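Local coordinates for protein polyketide Synthase III (Ectocarpus siliculosus, PDB 4B0N) that probably acts as a type III polyketide synthase, an acyltransferase of the chalcone/stilbene synthase family in phlorotannin monomer biosynthesis, at residues A[39-53]-A[245-257]. Sequence-based numbering, arbitrary orientation.
Sequences QTVYPVIAGMAIGNP and DGCAAAVLKGARK
CB of Asp245 lies 3.4 Å from Pro53 CG, the two side chains crossing at about a right angle, while the aspartate's carboxylate is hydrogen-bonded to Ser225. From there strand 245-255 runs antiparallel to strand 42-51. Cys247 N donates to Gly51 O (3.0 Å), and Ala249 exchanges two backbone hydrogen bonds with Ala49. Ala250 CB receives Met48 CE at 3.8 Å, a reach made by the methionine's bend at chi3 (-85°). At Val251 the register slips by one in a beta bulge: its O accepts from Ala46 N, its N donates to Gly47 O. Leu252 CD2 lies alongside Ile45 CG1 (4.2 Å). On the other face, Lys253 stretches its aliphatic chain beside Val44, CE 3.9 Å from Val44 CB, with CD against Ala46 CB (4.0 Å). Cut back to alanine, this lysine would probably leave Val44 and Ala46 without their apolar cover. Ala255 pairs with Tyr42 through two hydrogen bonds, and Arg256, salt-bridged to Glu259, lays CG against Thr40 O (3.6 Å). Within the chain, strand 42-51 edges the mixed sheet of this thiolase-like fold; strand 215-223 flanks 245-255 beyond, helix 196-210 packs on Pro43 and Leu252, and helix 369-385 on Met48, Ile50 and Ala248.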
loop_
_atom_site.group_PDB
_atom_site.type_symbol
_atom_site.label_atom_id
_atom_site.label_comp_id
_atom_site.label_asym_id
_atom_site.label_seq_id
_atom_site.Cartn_x
_atom_site.Cartn_y
_atom_site.Cartn_z
ATOM N N GLN A 39 3.564 13.340 -29.619
ATOM C CA GLN A 39 2.379 12.769 -28.990
ATOM C C GLN A 39 2.745 12.333 -27.572
ATOM O O GLN A 39 2.148 11.406 -27.016
ATOM C CB GLN A 39 1.832 11.592 -29.810
ATOM C CG GLN A 39 1.145 11.982 -31.115
ATOM C CD GLN A 39 -0.109 12.822 -30.918
ATOM O OE1 GLN A 39 -0.839 12.663 -29.937
ATOM N NE2 GLN A 39 -0.367 13.720 -31.861
ATOM N N THR A 40 3.736 13.019 -27.002
ATOM C CA THR A 40 4.211 12.768 -25.645
ATOM C C THR A 40 3.183 13.260 -24.629
ATOM O O THR A 40 2.703 14.393 -24.718
ATOM C CB THR A 40 5.559 13.474 -25.382
ATOM O OG1 THR A 40 6.403 13.348 -26.532
ATOM C CG2 THR A 40 6.264 12.872 -24.173
ATOM N N VAL A 41 2.848 12.394 -23.677
ATOM C CA VAL A 41 1.878 12.717 -22.632
ATOM C C VAL A 41 2.556 12.830 -21.260
ATOM O O VAL A 41 3.115 11.862 -20.739
ATOM C CB VAL A 41 0.680 11.728 -22.627
ATOM C CG1 VAL A 41 1.149 10.280 -22.669
ATOM C CG2 VAL A 41 -0.231 11.972 -21.433
ATOM N N TYR A 42 2.506 14.033 -20.696
ATOM C CA TYR A 42 3.142 14.338 -19.417
ATOM C C TYR A 42 2.128 14.392 -18.276
ATOM O O TYR A 42 1.013 14.877 -18.466
ATOM C CB TYR A 42 3.871 15.682 -19.501
ATOM C CG TYR A 42 5.039 15.718 -20.462
ATOM C CD1 TYR A 42 6.291 15.229 -20.085
ATOM C CD2 TYR A 42 4.898 16.261 -21.741
ATOM C CE1 TYR A 42 7.367 15.268 -20.959
ATOM C CE2 TYR A 42 5.969 16.305 -22.622
ATOM C CZ TYR A 42 7.200 15.809 -22.225
ATOM O OH TYR A 42 8.266 15.848 -23.089
ATOM N N PRO A 43 2.511 13.892 -17.085
ATOM C CA PRO A 43 1.646 14.054 -15.917
ATOM C C PRO A 43 1.749 15.453 -15.314
ATOM O O PRO A 43 2.853 15.967 -15.114
ATOM C CB PRO A 43 2.158 12.992 -14.938
ATOM C CG PRO A 43 3.561 12.736 -15.341
ATOM C CD PRO A 43 3.677 13.035 -16.807
ATOM N N VAL A 44 0.594 16.062 -15.050
ATOM C CA VAL A 44 0.526 17.406 -14.473
ATOM C C VAL A 44 -0.407 17.421 -13.267
ATOM O O VAL A 44 -1.480 16.811 -13.293
ATOM C CB VAL A 44 0.013 18.460 -15.490
ATOM C CG1 VAL A 44 0.158 19.863 -14.918
ATOM C CG2 VAL A 44 0.750 18.365 -16.819
ATOM N N ILE A 45 0.008 18.126 -12.218
ATOM C CA ILE A 45 -0.857 18.393 -11.071
ATOM C C ILE A 45 -1.877 19.466 -11.463
ATOM O O ILE A 45 -1.532 20.641 -11.623
ATOM C CB ILE A 45 -0.042 18.813 -9.823
ATOM C CG1 ILE A 45 0.886 17.672 -9.387
ATOM C CG2 ILE A 45 -0.966 19.218 -8.679
ATOM C CD1 ILE A 45 2.075 18.110 -8.560
ATOM N N ALA A 46 -3.127 19.042 -11.638
ATOM C CA ALA A 46 -4.214 19.929 -12.061
ATOM C C ALA A 46 -4.861 20.680 -10.893
ATOM O O ALA A 46 -5.352 21.799 -11.056
ATOM C CB ALA A 46 -5.262 19.147 -12.843
ATOM N N GLY A 47 -4.860 20.058 -9.719
ATOM C CA GLY A 47 -5.391 20.672 -8.511
ATOM C C GLY A 47 -4.679 20.154 -7.282
ATOM O O GLY A 47 -4.308 18.982 -7.215
ATOM N N MET A 48 -4.484 21.036 -6.309
ATOM C CA MET A 48 -3.815 20.678 -5.065
ATOM C C MET A 48 -4.482 21.374 -3.882
ATOM O O MET A 48 -4.865 22.542 -3.971
ATOM C CB MET A 48 -2.327 21.041 -5.143
ATOM C CG MET A 48 -1.509 20.674 -3.914
ATOM S SD MET A 48 0.263 20.590 -4.240
ATOM C CE MET A 48 0.399 18.914 -4.853
ATOM N N ALA A 49 -4.630 20.643 -2.782
ATOM C CA ALA A 49 -5.159 21.210 -1.546
ATOM C C ALA A 49 -4.411 20.680 -0.331
ATOM O O ALA A 49 -4.073 19.495 -0.263
ATOM C CB ALA A 49 -6.651 20.931 -1.419
ATOM N N ILE A 50 -4.140 21.576 0.612
ATOM C CA ILE A 50 -3.572 21.199 1.908
ATOM C C ILE A 50 -4.654 21.242 2.987
ATOM O O ILE A 50 -5.667 21.929 2.838
ATOM C CB ILE A 50 -2.368 22.087 2.309
ATOM C CG1 ILE A 50 -2.746 23.578 2.279
ATOM C CG2 ILE A 50 -1.170 21.786 1.416
ATOM C CD1 ILE A 50 -1.809 24.483 3.054
ATOM N N GLY A 51 -4.433 20.497 4.064
ATOM C CA GLY A 51 -5.402 20.410 5.149
ATOM C C GLY A 51 -4.775 20.013 6.466
ATOM O O GLY A 51 -3.717 19.382 6.505
ATOM N N ASN A 52 -5.440 20.386 7.552
ATOM C CA ASN A 52 -4.953 20.100 8.894
ATOM C C ASN A 52 -6.071 19.724 9.859
ATOM O O ASN A 52 -7.221 20.130 9.664
ATOM C CB ASN A 52 -4.173 21.298 9.436
ATOM C CG ASN A 52 -2.806 21.421 8.811
ATOM O OD1 ASN A 52 -2.046 20.460 8.774
ATOM N ND2 ASN A 52 -2.490 22.604 8.306
ATOM N N PRO A 53 -5.741 18.935 10.900
ATOM C CA PRO A 53 -6.723 18.657 11.943
ATOM C C PRO A 53 -7.057 19.901 12.774
ATOM O O PRO A 53 -6.493 20.978 12.550
ATOM C CB PRO A 53 -6.034 17.592 12.801
ATOM C CG PRO A 53 -4.580 17.784 12.549
ATOM C CD PRO A 53 -4.493 18.177 11.107
ATOM N N ASP A 245 0.280 16.028 12.741
ATOM C CA ASP A 245 -0.822 15.579 11.889
ATOM C C ASP A 245 -1.049 16.512 10.703
ATOM O O ASP A 245 -0.947 17.734 10.838
ATOM C CB ASP A 245 -2.114 15.473 12.700
ATOM C CG ASP A 245 -2.045 14.425 13.797
ATOM O OD1 ASP A 245 -0.932 14.026 14.202
ATOM O OD2 ASP A 245 -3.122 13.999 14.257
ATOM N N GLY A 246 -1.369 15.928 9.547
ATOM C CA GLY A 246 -1.611 16.697 8.323
ATOM C C GLY A 246 -2.148 15.895 7.150
ATOM O O GLY A 246 -2.065 14.668 7.129
ATOM N N CYS A 247 -2.702 16.606 6.171
ATOM C CA CYS A 247 -3.228 15.989 4.955
ATOM C C CYS A 247 -3.054 16.884 3.727
ATOM O O CYS A 247 -3.220 18.104 3.794
ATOM C CB CYS A 247 -4.701 15.614 5.133
ATOM S SG CYS A 247 -5.499 14.956 3.650
ATOM N N ALA A 248 -2.720 16.254 2.605
ATOM C CA ALA A 248 -2.559 16.950 1.335
ATOM C C ALA A 248 -2.990 16.054 0.187
ATOM O O ALA A 248 -2.739 14.848 0.203
ATOM C CB ALA A 248 -1.120 17.398 1.147
ATOM N N ALA A 249 -3.643 16.649 -0.806
ATOM C CA ALA A 249 -4.138 15.904 -1.958
ATOM C C ALA A 249 -3.720 16.550 -3.275
ATOM O O ALA A 249 -3.448 17.752 -3.336
ATOM C CB ALA A 249 -5.650 15.757 -1.888
ATOM N N ALA A 250 -3.666 15.735 -4.324
ATOM C CA ALA A 250 -3.288 16.200 -5.653
ATOM C C ALA A 250 -4.075 15.461 -6.725
ATOM O O ALA A 250 -4.186 14.232 -6.693
ATOM C CB ALA A 250 -1.793 16.024 -5.875
ATOM N N VAL A 251 -4.633 16.218 -7.662
ATOM C CA VAL A 251 -5.294 15.638 -8.822
ATOM C C VAL A 251 -4.307 15.661 -9.981
ATOM O O VAL A 251 -3.590 16.644 -10.175
ATOM C CB VAL A 251 -6.584 16.393 -9.202
ATOM C CG1 VAL A 251 -7.345 15.638 -10.285
ATOM C CG2 VAL A 251 -7.468 16.590 -7.980
ATOM N N LEU A 252 -4.267 14.571 -10.738
ATOM C CA LEU A 252 -3.292 14.430 -11.805
ATOM C C LEU A 252 -3.926 14.157 -13.154
ATOM O O LEU A 252 -4.780 13.279 -13.290
ATOM C CB LEU A 252 -2.271 13.352 -11.449
ATOM C CG LEU A 252 -1.155 13.896 -10.556
ATOM C CD1 LEU A 252 -0.970 13.051 -9.310
ATOM C CD2 LEU A 252 0.143 14.040 -11.335
ATOM N N LYS A 253 -3.498 14.940 -14.143
ATOM C CA LYS A 253 -3.928 14.788 -15.530
ATOM C C LYS A 253 -2.749 14.410 -16.428
ATOM O O LYS A 253 -1.590 14.634 -16.072
ATOM C CB LYS A 253 -4.592 16.075 -16.036
ATOM C CG LYS A 253 -3.690 17.300 -16.040
ATOM C CD LYS A 253 -4.374 18.494 -16.685
ATOM C CE LYS A 253 -3.511 19.740 -16.560
ATOM N NZ LYS A 253 -4.120 20.911 -17.251
ATOM N N GLY A 254 -3.060 13.828 -17.585
ATOM C CA GLY A 254 -2.063 13.525 -18.611
ATOM C C GLY A 254 -2.279 14.405 -19.829
ATOM O O GLY A 254 -3.224 14.199 -20.596
ATOM N N ALA A 255 -1.396 15.383 -20.011
ATOM C CA ALA A 255 -1.568 16.398 -21.048
ATOM C C ALA A 255 -0.466 16.380 -22.101
ATOM O O ALA A 255 0.675 16.018 -21.811
ATOM C CB ALA A 255 -1.668 17.774 -20.414
ATOM N N ARG A 256 -0.820 16.791 -23.318
ATOM C CA ARG A 256 0.115 16.841 -24.446
ATOM C C ARG A 256 0.898 18.163 -24.434
ATOM O O ARG A 256 0.880 18.885 -23.434
ATOM C CB ARG A 256 -0.644 16.668 -25.766
ATOM C CG ARG A 256 -0.196 15.487 -26.616
ATOM C CD ARG A 256 -0.934 14.205 -26.253
ATOM N NE ARG A 256 -2.377 14.316 -26.468
ATOM C CZ ARG A 256 -3.240 13.305 -26.384
ATOM N NH1 ARG A 256 -2.819 12.080 -26.090
ATOM N NH2 ARG A 256 -4.533 13.519 -26.601
ATOM N N LYS A 257 1.574 18.475 -25.542
ATOM C CA LYS A 257 2.449 19.654 -25.629
ATOM C C LYS A 257 1.748 20.970 -25.268
ATOM O O LYS A 257 2.180 21.673 -24.348
ATOM C CB LYS A 257 3.106 19.754 -27.019
ATOM C CG LYS A 257 4.003 20.977 -27.208
ATOM C CD LYS A 257 4.272 21.277 -28.678
ATOM C CE LYS A 257 5.610 20.717 -29.135
ATOM N NZ LYS A 257 5.813 20.861 -30.605
#